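Local structure of chitooligosaccharidolytic beta-N-acetylglucosaminidase (Ostrinia furnacalis, 3NSM) at residues L193-R198 with L501-S506; K301-E306 with S348-N353; P398-T403 with D420-V425; W426-D431 with N448-Y453. The protein hydrolyses chitooligosaccharides from their non-reducing ends, releasing one beta-linked N-acetylglucosamine at a time, with a preference for shorter substrates. All blocks are in the same frame, centred on the assembly; numbering follows the deposited sequence.

Contact 1: residues L193-R198 with L501-S506; sequences LLDTAR and LWSEQS
Asp195 and Ser503 make the tight part: Ser503 OG donates to Asp195 O at 2.6 Å, on a carbonyl lone pair, and Ser503 N reaches Asp195 OD1 at 2.9 Å from above the carboxylate plane. Arg198 NH1 takes the opposite face, 3.1 Å from Asp195 OD1, in a salt bridge. CG anti to the Asp195 backbone N (chi1 164°) carries the carboxylate to Ser503 N. Asp195 OD2 accepts from Ala197 N, an Asx turn, and from Arg198 N, which makes it an Asx motif; with the two bonds to OD1 this keeps the carboxylate from turning. Strands 189-195 and 494-501, first and last of the TIM barrel, close it in parallel, Leu501 N binding Leu193 O. Leu193 CD2 sits over the six-membered ring of Trp502, 4.0 Å from its centroid. The looser part, also buried, lies toward Glu306, needed for chitooligosaccharide binding, and so probably toward the substrate site: Glu504 OE2 hangs over the guanidinium face, 3.6 Å from Arg198 NH1, a long ion pair.

Contact 2: residues K301-E306 with S348-N353; sequences KSYCVE and SEACWN
Ser348 meets the backbone of Tyr303 where two loops at the C-terminal ends of the catalytic barrel strands touch, with Ser348 as N-cap of the short helix 349-353. Among the polar contacts, Ser348 OG donates to Tyr303 O at 2.6 Å, coming from above the carbonyl plane, and accepts a weak capping bond from Cys351 N at 3.3 Å. The hydroxyl stands anti to the backbone N of Ser348 (chi1 -177°), which turns it to both partners at once. An alanine here is likely to leave Tyr303 O without this donor and Cys351 N without its cap. Covalent links brace both sides: Cys304 is joined to Cys309, and Cys351 to Cys294. Segment 301-306 also carries Val305, a determinant of glycosidic bond specificity, and Glu306, essential for binding chitooligosaccharides. Van der Waals packing is thin: the edge of the Tyr303 ring faces Ala350 O and Cys351 CA, its CD1 lies 4.4 Å from Ala350 CB, and that methyl rests 3.6 Å from Ser302 O.

Contact 3: residues P398-T403 with D420-V425; sequences PLILWT and DYIIQV
Leu399 O accepts from Ile422 N at 2.7 Å, the shortest of five backbone bonds that zip strand 399-402 to strand 421-425 in parallel register; Tyr421 CA adds a CA-H...O contact to the same oxygen at 3.1 Å. The ladder runs on to Thr403 N, which meets Gln424 O at 2.9 Å. On the face holding Ile400, Ile422, Trp402 and Gln424, the Gln424 amide stacks on the Trp402 indole, planes 18° apart, with CG 3.8 Å from the six-membered ring centroid. Gln424 reaches it as an extended chain, CG anti to the backbone N (chi1 -168°). A serine in place of Trp402 would probably leave the Gln424 side chain without its flat support and freer to turn. On the other face, Leu401 CD1 lies 3.6 Å from Tyr421 CE1, while Leu399 CD1 touches the phenol end of Tyr421, whose OH bonds to Gln382. These are the fifth and sixth strands of the TIM barrel, flanked by strands 340-343 and 443-446, with helix 373-393 against the Leu399 and Tyr421 face.

Contact 4: residues W426-D431 with N448-Y453; sequences WTTGVD and NYDALY
Trp426 O accepts from Tyr449 N at 2.7 Å, a bond bent to 151° at the hydrogen. One residue on, Thr427 O takes the side-chain amide of Asn448: ND2 lies 3.2 Å away, and the oxygen falls in the amide plane; this bond, with the one from Asn481 ND2 to OD1, fixes how the Asn448 carboxamide is turned. Asn448 O receives both Ala451 N and Leu452 N at the start of the weakly bonded helix 449-452. A water also links the two segments, accepting from Gly429 N and donating to Asp450 OD1 at 2.6 Å. Within 426-431 a type I turn, Thr428 to Asp431, has Asp431 N bound to Thr428 O, and Asp431 OD2 caps Gln433 N. The Trp426 NE1 proton goes to Thr403 O. Around these bonds the side chains pack without regular stacking: CG of Trp426 stands between backbone N and carbonyl carbon (chi1 64°), which brings the indole edge at CE3 to 3.7 Å from Tyr449 CD1, the rings oblique at 57°. Thr428 CG2 rests 3.6 Å from Tyr449 CE1. Tyr449 lies beside Trp468, essential for chitooligosaccharide binding. The two segments follow the sixth and seventh strands of the TIM barrel, at the strand ends where such barrels carry their active sites, consistent with their bordering the substrate site of this family 20 glycosidase.

How the contacts relate
From the N terminus, the first barrel strand leads into 193-198, and its partner 501-506 follows the last strand, so contact 1 closes the longest loop, some 300 residues, and shuts the barrel. The other three contacts fall within that span, one after another. Contact 2 bridges the loop after the third strand and the one after the fourth; contact 3 joins the fifth and sixth strands; contact 4 ties the loops following the sixth and seventh. Contacts 1, 3 and 4 meet around tryptophans: Trp402 packs against Leu193, Trp502 and Trp426, and Trp502 against Tyr453. Contact 2 touches contact 1 through Glu306, but neither contact 3 nor contact 4.

Contact 1: residues L193-R198 with L501-S506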
loop_
_atom_site.group_PDB
_atom_site.type_symbol
_atom_site.label_atom_id
_atom_site.label_comp_id
_atom_site.label_asym_id
_atom_site.label_seq_id
_atom_site.Cartn_x
_atom_site.Cartn_y
_atom_site.Cartn_z
ATOM N N LEU A 193 -13.102 4.861 10.696
ATOM C CA LEU A 193 -14.048 3.791 10.400
ATOM C C LEU A 193 -13.301 2.699 9.633
ATOM O O LEU A 193 -12.760 2.950 8.550
ATOM C CB LEU A 193 -15.223 4.317 9.555
ATOM C CG LEU A 193 -16.403 3.391 9.195
ATOM C CD1 LEU A 193 -17.586 4.221 8.767
ATOM C CD2 LEU A 193 -16.078 2.382 8.082
ATOM N N LEU A 194 -13.273 1.495 10.202
ATOM C CA LEU A 194 -12.671 0.336 9.543
ATOM C C LEU A 194 -13.728 -0.704 9.223
ATOM O O LEU A 194 -14.316 -1.311 10.114
ATOM C CB LEU A 194 -11.589 -0.302 10.413
ATOM C CG LEU A 194 -10.754 -1.394 9.737
ATOM C CD1 LEU A 194 -9.845 -0.795 8.663
ATOM C CD2 LEU A 194 -9.939 -2.166 10.770
ATOM N N ASP A 195 -13.949 -0.900 7.934
ATOM C CA ASP A 195 -14.896 -1.870 7.431
ATOM C C ASP A 195 -14.184 -3.240 7.388
ATOM O O ASP A 195 -13.227 -3.430 6.640
ATOM C CB ASP A 195 -15.375 -1.366 6.058
ATOM C CG ASP A 195 -16.067 -2.419 5.223
ATOM O OD1 ASP A 195 -16.272 -2.124 4.020
ATOM O OD2 ASP A 195 -16.403 -3.512 5.730
ATOM N N THR A 196 -14.606 -4.164 8.243
ATOM C CA THR A 196 -13.984 -5.505 8.291
ATOM C C THR A 196 -14.951 -6.586 7.808
ATOM O O THR A 196 -14.858 -7.761 8.223
ATOM C CB THR A 196 -13.469 -5.889 9.706
ATOM O OG1 THR A 196 -14.583 -6.057 10.598
ATOM C CG2 THR A 196 -12.508 -4.845 10.256
ATOM N N ALA A 197 -15.858 -6.197 6.918
ATOM C CA ALA A 197 -16.839 -7.126 6.380
ATOM C C ALA A 197 -16.772 -7.227 4.861
ATOM O O ALA A 197 -17.113 -8.270 4.285
ATOM C CB ALA A 197 -18.230 -6.748 6.825
ATOM N N ARG A 198 -16.343 -6.150 4.207
ATOM C CA ARG A 198 -16.125 -6.200 2.767
ATOM C C ARG A 198 -14.868 -7.003 2.464
ATOM O O ARG A 198 -14.741 -7.583 1.387
ATOM C CB ARG A 198 -16.067 -4.797 2.161
ATOM C CG ARG A 198 -17.390 -4.319 1.600
ATOM C CD ARG A 198 -18.482 -4.181 2.681
ATOM N NE ARG A 198 -19.656 -3.515 2.118
ATOM C CZ ARG A 198 -19.862 -2.197 2.146
ATOM N NH1 ARG A 198 -18.990 -1.390 2.747
ATOM N NH2 ARG A 198 -20.953 -1.686 1.584
ATOM N N LEU A 501 -12.446 4.092 5.974
ATOM C CA LEU A 501 -11.833 3.095 5.104
ATOM C C LEU A 501 -12.824 1.968 4.792
ATOM O O LEU A 501 -12.904 0.964 5.514
ATOM C CB LEU A 501 -10.529 2.550 5.706
ATOM C CG LEU A 501 -9.797 1.435 4.940
ATOM C CD1 LEU A 501 -9.551 1.811 3.488
ATOM C CD2 LEU A 501 -8.489 1.084 5.642
ATOM N N TRP A 502 -13.588 2.156 3.718
ATOM C CA TRP A 502 -14.426 1.094 3.171
ATOM C C TRP A 502 -13.522 0.054 2.511
ATOM O O TRP A 502 -12.451 0.390 1.976
ATOM C CB TRP A 502 -15.441 1.664 2.186
ATOM C CG TRP A 502 -16.297 2.737 2.810
ATOM C CD1 TRP A 502 -16.253 4.070 2.545
ATOM C CD2 TRP A 502 -17.297 2.562 3.823
ATOM N NE1 TRP A 502 -17.165 4.743 3.321
ATOM C CE2 TRP A 502 -17.820 3.842 4.118
ATOM C CE3 TRP A 502 -17.794 1.451 4.519
ATOM C CZ2 TRP A 502 -18.825 4.042 5.066
ATOM C CZ3 TRP A 502 -18.795 1.649 5.460
ATOM C CH2 TRP A 502 -19.305 2.937 5.725
ATOM N N SER A 503 -13.932 -1.208 2.561
ATOM C CA SER A 503 -12.975 -2.274 2.291
ATOM C C SER A 503 -13.292 -3.171 1.110
ATOM O O SER A 503 -12.802 -4.306 1.044
ATOM C CB SER A 503 -12.732 -3.096 3.553
ATOM O OG SER A 503 -12.173 -2.271 4.563
ATOM N N GLU A 504 -14.069 -2.681 0.150
ATOM C CA GLU A 504 -14.245 -3.500 -1.048
ATOM C C GLU A 504 -12.909 -3.732 -1.762
ATOM O O GLU A 504 -12.731 -4.747 -2.442
ATOM C CB GLU A 504 -15.383 -3.047 -1.987
ATOM C CG GLU A 504 -15.798 -1.595 -1.975
ATOM C CD GLU A 504 -16.576 -1.190 -0.737
ATOM O OE1 GLU A 504 -15.940 -0.620 0.158
ATOM O OE2 GLU A 504 -17.803 -1.419 -0.656
ATOM N N GLN A 505 -11.957 -2.830 -1.534
ATOM C CA GLN A 505 -10.639 -2.899 -2.135
ATOM C C GLN A 505 -9.536 -2.629 -1.115
ATOM O O GLN A 505 -8.520 -2.012 -1.439
ATOM C CB GLN A 505 -10.531 -1.879 -3.269
ATOM C CG GLN A 505 -11.489 -2.123 -4.413
ATOM C CD GLN A 505 -11.307 -1.119 -5.512
ATOM O OE1 GLN A 505 -10.639 -1.401 -6.499
ATOM N NE2 GLN A 505 -11.886 0.067 -5.346
ATOM N N SER A 506 -9.742 -3.076 0.117
ATOM C CA SER A 506 -8.725 -2.978 1.149
ATOM C C SER A 506 -8.870 -4.124 2.140
ATOM O O SER A 506 -9.977 -4.530 2.472
ATOM C CB SER A 506 -8.811 -1.634 1.877
ATOM O OG SER A 506 -7.949 -1.616 3.002
#

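Contact 2: residues K301-E306 with S348-N353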
loop_
_atom_site.group_PDB
_atom_site.type_symbol
_atom_site.label_atom_id
_atom_site.label_comp_id
_atom_site.label_asym_id
_atom_site.label_seq_id
_atom_site.Cartn_x
_atom_site.Cartn_y
_atom_site.Cartn_z
ATOM N N LYS A 301 -28.120 -4.286 -10.053
ATOM C CA LYS A 301 -28.190 -2.854 -10.336
ATOM C C LYS A 301 -29.580 -2.255 -10.090
ATOM O O LYS A 301 -29.720 -1.046 -9.891
ATOM C CB LYS A 301 -27.765 -2.605 -11.781
ATOM C CG LYS A 301 -26.760 -1.488 -11.946
ATOM C CD LYS A 301 -25.854 -1.755 -13.144
ATOM C CE LYS A 301 -24.492 -1.088 -12.981
ATOM N NZ LYS A 301 -23.505 -1.648 -13.953
ATOM N N SER A 302 -30.598 -3.112 -10.092
ATOM C CA SER A 302 -31.981 -2.673 -9.921
ATOM C C SER A 302 -32.423 -2.637 -8.458
ATOM O O SER A 302 -33.444 -2.024 -8.129
ATOM C CB SER A 302 -32.915 -3.579 -10.724
ATOM O OG SER A 302 -32.524 -3.626 -12.085
ATOM N N TYR A 303 -31.653 -3.285 -7.585
ATOM C CA TYR A 303 -32.088 -3.518 -6.210
ATOM C C TYR A 303 -31.165 -2.961 -5.132
ATOM O O TYR A 303 -31.600 -2.763 -3.997
ATOM C CB TYR A 303 -32.314 -5.013 -5.965
ATOM C CG TYR A 303 -33.348 -5.631 -6.869
ATOM C CD1 TYR A 303 -34.713 -5.502 -6.596
ATOM C CD2 TYR A 303 -32.964 -6.341 -8.005
ATOM C CE1 TYR A 303 -35.673 -6.070 -7.439
ATOM C CE2 TYR A 303 -33.909 -6.911 -8.852
ATOM C CZ TYR A 303 -35.259 -6.775 -8.565
ATOM O OH TYR A 303 -36.186 -7.349 -9.410
ATOM N N CYS A 304 -29.898 -2.725 -5.464
ATOM C CA CYS A 304 -28.951 -2.232 -4.459
ATOM C C CYS A 304 -27.776 -1.438 -5.034
ATOM O O CYS A 304 -27.528 -1.453 -6.246
ATOM C CB CYS A 304 -28.451 -3.386 -3.574
ATOM S SG CYS A 304 -27.487 -4.620 -4.454
ATOM N N VAL A 305 -27.067 -0.752 -4.138
ATOM C CA VAL A 305 -25.917 0.087 -4.477
ATOM C C VAL A 305 -24.740 -0.734 -5.014
ATOM O O VAL A 305 -24.068 -0.308 -5.952
ATOM C CB VAL A 305 -25.464 0.933 -3.253
ATOM C CG1 VAL A 305 -24.276 1.812 -3.598
ATOM C CG2 VAL A 305 -26.612 1.798 -2.750
ATOM N N GLU A 306 -24.502 -1.903 -4.422
ATOM C CA GLU A 306 -23.396 -2.780 -4.823
ATOM C C GLU A 306 -23.728 -4.241 -4.498
ATOM O O GLU A 306 -24.427 -4.511 -3.525
ATOM C CB GLU A 306 -22.070 -2.347 -4.155
ATOM C CG GLU A 306 -21.997 -2.573 -2.639
ATOM C CD GLU A 306 -20.662 -2.159 -2.016
ATOM O OE1 GLU A 306 -20.050 -2.986 -1.300
ATOM O OE2 GLU A 306 -20.228 -1.012 -2.241
ATOM N N SER A 348 -32.999 0.323 0.105
ATOM C CA SER A 348 -33.594 0.149 -1.207
ATOM C C SER A 348 -35.099 -0.034 -1.075
ATOM O O SER A 348 -35.582 -0.855 -0.287
ATOM C CB SER A 348 -32.981 -1.042 -1.938
ATOM O OG SER A 348 -33.525 -1.169 -3.243
ATOM N N GLU A 349 -35.819 0.760 -1.855
ATOM C CA GLU A 349 -37.269 0.754 -1.912
ATOM C C GLU A 349 -37.742 -0.380 -2.812
ATOM O O GLU A 349 -38.706 -1.071 -2.486
ATOM C CB GLU A 349 -37.768 2.112 -2.433
ATOM C CG GLU A 349 -37.115 2.589 -3.756
ATOM C CD GLU A 349 -35.572 2.626 -3.720
ATOM O OE1 GLU A 349 -35.002 3.459 -2.976
ATOM O OE2 GLU A 349 -34.931 1.822 -4.446
ATOM N N ALA A 350 -37.045 -0.561 -3.934
ATOM C CA ALA A 350 -37.341 -1.617 -4.897
ATOM C C ALA A 350 -37.218 -2.986 -4.251
ATOM O O ALA A 350 -38.012 -3.889 -4.525
ATOM C CB ALA A 350 -36.408 -1.517 -6.094
ATOM N N CYS A 351 -36.216 -3.125 -3.386
ATOM C CA CYS A 351 -35.970 -4.374 -2.687
ATOM C C CYS A 351 -37.136 -4.735 -1.771
ATOM O O CYS A 351 -37.588 -5.879 -1.763
ATOM C CB CYS A 351 -34.658 -4.304 -1.906
ATOM S SG CYS A 351 -34.314 -5.776 -0.932
ATOM N N TRP A 352 -37.631 -3.756 -1.016
ATOM C CA TRP A 352 -38.762 -3.989 -0.121
ATOM C C TRP A 352 -40.087 -4.201 -0.877
ATOM O O TRP A 352 -40.918 -5.013 -0.461
ATOM C CB TRP A 352 -38.877 -2.881 0.935
ATOM C CG TRP A 352 -38.003 -3.101 2.159
ATOM C CD1 TRP A 352 -37.346 -4.251 2.504
ATOM C CD2 TRP A 352 -37.734 -2.160 3.209
ATOM N NE1 TRP A 352 -36.672 -4.077 3.691
ATOM C CE2 TRP A 352 -36.894 -2.807 4.146
ATOM C CE3 TRP A 352 -38.113 -0.834 3.445
ATOM C CZ2 TRP A 352 -36.427 -2.171 5.299
ATOM C CZ3 TRP A 352 -37.650 -0.204 4.592
ATOM C CH2 TRP A 352 -36.814 -0.875 5.506
ATOM N N ASN A 353 -40.257 -3.489 -1.991
ATOM C CA ASN A 353 -41.461 -3.598 -2.828
ATOM C C ASN A 353 -41.581 -4.921 -3.595
ATOM O O ASN A 353 -42.662 -5.263 -4.084
ATOM C CB ASN A 353 -41.541 -2.416 -3.803
ATOM C CG ASN A 353 -42.949 -2.189 -4.348
ATOM O OD1 ASN A 353 -43.929 -2.171 -3.600
ATOM N ND2 ASN A 353 -43.048 -2.000 -5.660
#

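Contact 3: residues P398-T403 with D420-V425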
loop_
_atom_site.group_PDB
_atom_site.type_symbol
_atom_site.label_atom_id
_atom_site.label_comp_id
_atom_site.label_asym_id
_atom_site.label_seq_id
_atom_site.Cartn_x
_atom_site.Cartn_y
_atom_site.Cartn_z
ATOM N N PRO A 398 -26.217 7.288 23.311
ATOM C CA PRO A 398 -26.400 7.936 22.012
ATOM C C PRO A 398 -26.247 6.945 20.860
ATOM O O PRO A 398 -25.429 6.032 20.945
ATOM C CB PRO A 398 -25.271 8.970 21.965
ATOM C CG PRO A 398 -24.808 9.125 23.373
ATOM C CD PRO A 398 -25.037 7.806 24.025
ATOM N N LEU A 399 -27.028 7.131 19.802
ATOM C CA LEU A 399 -26.967 6.259 18.638
ATOM C C LEU A 399 -26.594 7.048 17.400
ATOM O O LEU A 399 -27.042 8.189 17.227
ATOM C CB LEU A 399 -28.310 5.551 18.404
ATOM C CG LEU A 399 -28.959 4.774 19.554
ATOM C CD1 LEU A 399 -30.404 4.404 19.221
ATOM C CD2 LEU A 399 -28.145 3.540 19.938
ATOM N N ILE A 400 -25.789 6.435 16.532
ATOM C CA ILE A 400 -25.380 7.075 15.283
ATOM C C ILE A 400 -26.076 6.456 14.071
ATOM O O ILE A 400 -26.224 5.227 13.979
ATOM C CB ILE A 400 -23.841 7.043 15.088
ATOM C CG1 ILE A 400 -23.126 7.558 16.344
ATOM C CG2 ILE A 400 -23.432 7.858 13.862
ATOM C CD1 ILE A 400 -21.628 7.324 16.348
ATOM N N LEU A 401 -26.516 7.320 13.161
ATOM C CA LEU A 401 -26.971 6.913 11.836
ATOM C C LEU A 401 -26.325 7.809 10.788
ATOM O O LEU A 401 -25.952 8.935 11.089
ATOM C CB LEU A 401 -28.493 7.004 11.720
ATOM C CG LEU A 401 -29.401 6.101 12.556
ATOM C CD1 LEU A 401 -30.841 6.490 12.279
ATOM C CD2 LEU A 401 -29.181 4.624 12.259
ATOM N N TRP A 402 -26.194 7.306 9.561
ATOM C CA TRP A 402 -25.660 8.091 8.454
ATOM C C TRP A 402 -26.702 9.062 7.919
ATOM O O TRP A 402 -27.899 8.858 8.122
ATOM C CB TRP A 402 -25.223 7.171 7.312
ATOM C CG TRP A 402 -23.922 6.470 7.546
ATOM C CD1 TRP A 402 -23.749 5.202 8.027
ATOM C CD2 TRP A 402 -22.613 6.990 7.298
ATOM N NE1 TRP A 402 -22.410 4.904 8.099
ATOM C CE2 TRP A 402 -21.690 5.985 7.662
ATOM C CE3 TRP A 402 -22.126 8.213 6.816
ATOM C CZ2 TRP A 402 -20.308 6.162 7.550
ATOM C CZ3 TRP A 402 -20.753 8.386 6.701
ATOM C CH2 TRP A 402 -19.860 7.364 7.068
ATOM N N THR A 403 -26.243 10.112 7.232
ATOM C CA THR A 403 -27.129 10.937 6.412
ATOM C C THR A 403 -27.734 10.062 5.329
ATOM O O THR A 403 -27.017 9.356 4.621
ATOM C CB THR A 403 -26.395 12.107 5.723
ATOM O OG1 THR A 403 -25.178 11.631 5.133
ATOM C CG2 THR A 403 -26.086 13.223 6.720
ATOM N N ASP A 420 -31.026 11.829 21.012
ATOM C CA ASP A 420 -30.883 10.376 20.981
ATOM C C ASP A 420 -30.016 9.905 19.818
ATOM O O ASP A 420 -29.410 8.834 19.886
ATOM C CB ASP A 420 -32.265 9.719 20.906
ATOM C CG ASP A 420 -33.035 9.815 22.213
ATOM O OD1 ASP A 420 -32.443 10.195 23.258
ATOM O OD2 ASP A 420 -34.243 9.498 22.200
ATOM N N TYR A 421 -29.964 10.714 18.764
ATOM C CA TYR A 421 -29.244 10.377 17.543
ATOM C C TYR A 421 -28.191 11.389 17.120
ATOM O O TYR A 421 -28.463 12.590 17.031
ATOM C CB TYR A 421 -30.227 10.170 16.395
ATOM C CG TYR A 421 -30.977 8.863 16.476
ATOM C CD1 TYR A 421 -30.520 7.732 15.796
ATOM C CD2 TYR A 421 -32.146 8.752 17.232
ATOM C CE1 TYR A 421 -31.207 6.526 15.871
ATOM C CE2 TYR A 421 -32.839 7.554 17.309
ATOM C CZ TYR A 421 -32.365 6.446 16.621
ATOM O OH TYR A 421 -33.050 5.261 16.686
ATOM N N ILE A 422 -26.986 10.883 16.867
ATOM C CA ILE A 422 -25.908 11.623 16.216
ATOM C C ILE A 422 -25.903 11.221 14.743
ATOM O O ILE A 422 -26.091 10.048 14.417
ATOM C CB ILE A 422 -24.552 11.275 16.850
ATOM C CG1 ILE A 422 -24.572 11.611 18.343
ATOM C CG2 ILE A 422 -23.413 11.997 16.130
ATOM C CD1 ILE A 422 -23.575 10.835 19.180
ATOM N N ILE A 423 -25.695 12.183 13.857
ATOM C CA ILE A 423 -25.721 11.904 12.432
ATOM C C ILE A 423 -24.309 11.951 11.861
ATOM O O ILE A 423 -23.594 12.949 12.036
ATOM C CB ILE A 423 -26.654 12.886 11.669
ATOM C CG1 ILE A 423 -27.996 13.067 12.410
ATOM C CG2 ILE A 423 -26.859 12.430 10.224
ATOM C CD1 ILE A 423 -28.883 11.814 12.469
ATOM N N GLN A 424 -23.901 10.862 11.207
ATOM C CA GLN A 424 -22.616 10.833 10.520
ATOM C C GLN A 424 -22.798 11.289 9.081
ATOM O O GLN A 424 -23.658 10.773 8.363
ATOM C CB GLN A 424 -21.962 9.447 10.580
ATOM C CG GLN A 424 -20.493 9.467 10.131
ATOM C CD GLN A 424 -19.704 8.193 10.465
ATOM O OE1 GLN A 424 -18.540 8.075 10.090
ATOM N NE2 GLN A 424 -20.322 7.256 11.171
ATOM N N VAL A 425 -21.983 12.255 8.665
ATOM C CA VAL A 425 -22.188 12.930 7.387
ATOM C C VAL A 425 -21.197 12.487 6.327
ATOM O O VAL A 425 -19.998 12.632 6.515
ATOM C CB VAL A 425 -22.082 14.463 7.547
ATOM C CG1 VAL A 425 -22.443 15.158 6.239
ATOM C CG2 VAL A 425 -22.983 14.945 8.670
#

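Contact 4: residues W426-D431 with N448-Y453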
loop_
_atom_site.group_PDB
_atom_site.type_symbol
_atom_site.label_atom_id
_atom_site.label_comp_id
_atom_site.label_asym_id
_atom_site.label_seq_id
_atom_site.Cartn_x
_atom_site.Cartn_y
_atom_site.Cartn_z
ATOM N N TRP A 426 -21.700 11.965 5.211
ATOM C CA TRP A 426 -20.846 11.593 4.085
ATOM C C TRP A 426 -20.894 12.613 2.951
ATOM O O TRP A 426 -19.994 12.643 2.112
ATOM C CB TRP A 426 -21.169 10.183 3.556
ATOM C CG TRP A 426 -22.547 10.021 2.967
ATOM C CD1 TRP A 426 -23.629 9.456 3.575
ATOM C CD2 TRP A 426 -22.985 10.416 1.654
ATOM N NE1 TRP A 426 -24.717 9.487 2.732
ATOM C CE2 TRP A 426 -24.348 10.067 1.547
ATOM C CE3 TRP A 426 -22.357 11.033 0.559
ATOM C CZ2 TRP A 426 -25.102 10.317 0.388
ATOM C CZ3 TRP A 426 -23.108 11.282 -0.597
ATOM C CH2 TRP A 426 -24.466 10.922 -0.669
ATOM N N THR A 427 -21.935 13.444 2.926
ATOM C CA THR A 427 -22.085 14.480 1.895
ATOM C C THR A 427 -20.937 15.490 1.952
ATOM O O THR A 427 -20.238 15.576 2.963
ATOM C CB THR A 427 -23.427 15.240 2.027
ATOM O OG1 THR A 427 -23.470 15.936 3.277
ATOM C CG2 THR A 427 -24.613 14.293 1.941
ATOM N N THR A 428 -20.746 16.252 0.874
ATOM C CA THR A 428 -19.702 17.281 0.834
ATOM C C THR A 428 -20.017 18.381 1.837
ATOM O O THR A 428 -21.176 18.581 2.195
ATOM C CB THR A 428 -19.551 17.912 -0.564
ATOM O OG1 THR A 428 -20.728 18.666 -0.881
ATOM C CG2 THR A 428 -19.338 16.846 -1.624
ATOM N N GLY A 429 -18.983 19.092 2.283
ATOM C CA GLY A 429 -19.125 20.161 3.277
ATOM C C GLY A 429 -20.020 21.324 2.869
ATOM O O GLY A 429 -20.440 22.123 3.715
ATOM N N VAL A 430 -20.317 21.413 1.574
ATOM C CA VAL A 430 -21.162 22.482 1.036
ATOM C C VAL A 430 -22.581 22.013 0.704
ATOM O O VAL A 430 -23.340 22.742 0.055
ATOM C CB VAL A 430 -20.524 23.140 -0.218
ATOM C CG1 VAL A 430 -19.251 23.900 0.159
ATOM C CG2 VAL A 430 -20.240 22.096 -1.294
ATOM N N ASP A 431 -22.931 20.801 1.136
ATOM C CA ASP A 431 -24.279 20.266 0.926
ATOM C C ASP A 431 -25.259 20.906 1.914
ATOM O O ASP A 431 -24.967 20.975 3.113
ATOM C CB ASP A 431 -24.295 18.737 1.056
ATOM C CG ASP A 431 -25.597 18.111 0.558
ATOM O OD1 ASP A 431 -25.575 17.449 -0.506
ATOM O OD2 ASP A 431 -26.646 18.282 1.221
ATOM N N ASN A 448 -17.011 13.605 5.170
ATOM C CA ASN A 448 -17.391 14.027 3.835
ATOM C C ASN A 448 -16.609 13.247 2.824
ATOM O O ASN A 448 -15.429 13.175 2.906
ATOM C CB ASN A 448 -17.042 15.478 3.658
ATOM C CG ASN A 448 -17.144 16.231 4.902
ATOM O OD1 ASN A 448 -16.194 16.417 5.580
ATOM N ND2 ASN A 448 -18.323 16.689 5.207
ATOM N N TYR A 449 -17.293 12.688 1.859
ATOM C CA TYR A 449 -16.685 11.730 0.933
ATOM C C TYR A 449 -15.649 12.353 -0.005
ATOM O O TYR A 449 -14.827 11.645 -0.593
ATOM C CB TYR A 449 -17.761 10.975 0.139
ATOM C CG TYR A 449 -18.322 11.736 -1.034
ATOM C CD1 TYR A 449 -19.366 12.640 -0.870
ATOM C CD2 TYR A 449 -17.816 11.544 -2.315
ATOM C CE1 TYR A 449 -19.887 13.344 -1.950
ATOM C CE2 TYR A 449 -18.327 12.242 -3.402
ATOM C CZ TYR A 449 -19.362 13.143 -3.211
ATOM O OH TYR A 449 -19.865 13.838 -4.289
ATOM N N ASP A 450 -15.684 13.677 -0.151
ATOM C CA ASP A 450 -14.741 14.347 -1.039
ATOM C C ASP A 450 -13.400 14.582 -0.353
ATOM O O ASP A 450 -12.407 14.862 -1.016
ATOM C CB ASP A 450 -15.329 15.647 -1.633
ATOM C CG ASP A 450 -15.697 16.679 -0.571
ATOM O OD1 ASP A 450 -16.112 16.297 0.545
ATOM O OD2 ASP A 450 -15.580 17.889 -0.868
ATOM N N ALA A 451 -13.368 14.438 0.969
ATOM C CA ALA A 451 -12.130 14.648 1.716
ATOM C C ALA A 451 -11.753 13.515 2.682
ATOM O O ALA A 451 -10.596 13.437 3.111
ATOM C CB ALA A 451 -12.187 15.975 2.462
ATOM N N LEU A 452 -12.709 12.645 3.018
ATOM C CA LEU A 452 -12.493 11.652 4.085
ATOM C C LEU A 452 -12.813 10.188 3.742
ATOM O O LEU A 452 -12.809 9.331 4.622
ATOM C CB LEU A 452 -13.222 12.083 5.361
ATOM C CG LEU A 452 -12.634 13.325 6.040
ATOM C CD1 LEU A 452 -13.553 13.839 7.123
ATOM C CD2 LEU A 452 -11.247 13.015 6.619
ATOM N N TYR A 453 -13.087 9.904 2.477
ATOM C CA TYR A 453 -13.259 8.522 2.041
ATOM C C TYR A 453 -11.919 8.003 1.542
ATOM O O TYR A 453 -11.518 8.257 0.404
ATOM C CB TYR A 453 -14.358 8.412 0.979
ATOM C CG TYR A 453 -15.741 8.173 1.544
ATOM C CD1 TYR A 453 -16.667 7.393 0.854
ATOM C CD2 TYR A 453 -16.121 8.712 2.783
ATOM C CE1 TYR A 453 -17.939 7.170 1.365
ATOM C CE2 TYR A 453 -17.387 8.490 3.304
ATOM C CZ TYR A 453 -18.287 7.717 2.589
ATOM O OH TYR A 453 -19.538 7.489 3.102
HETATM O O HOH W 1 -15.987 18.331 2.234
#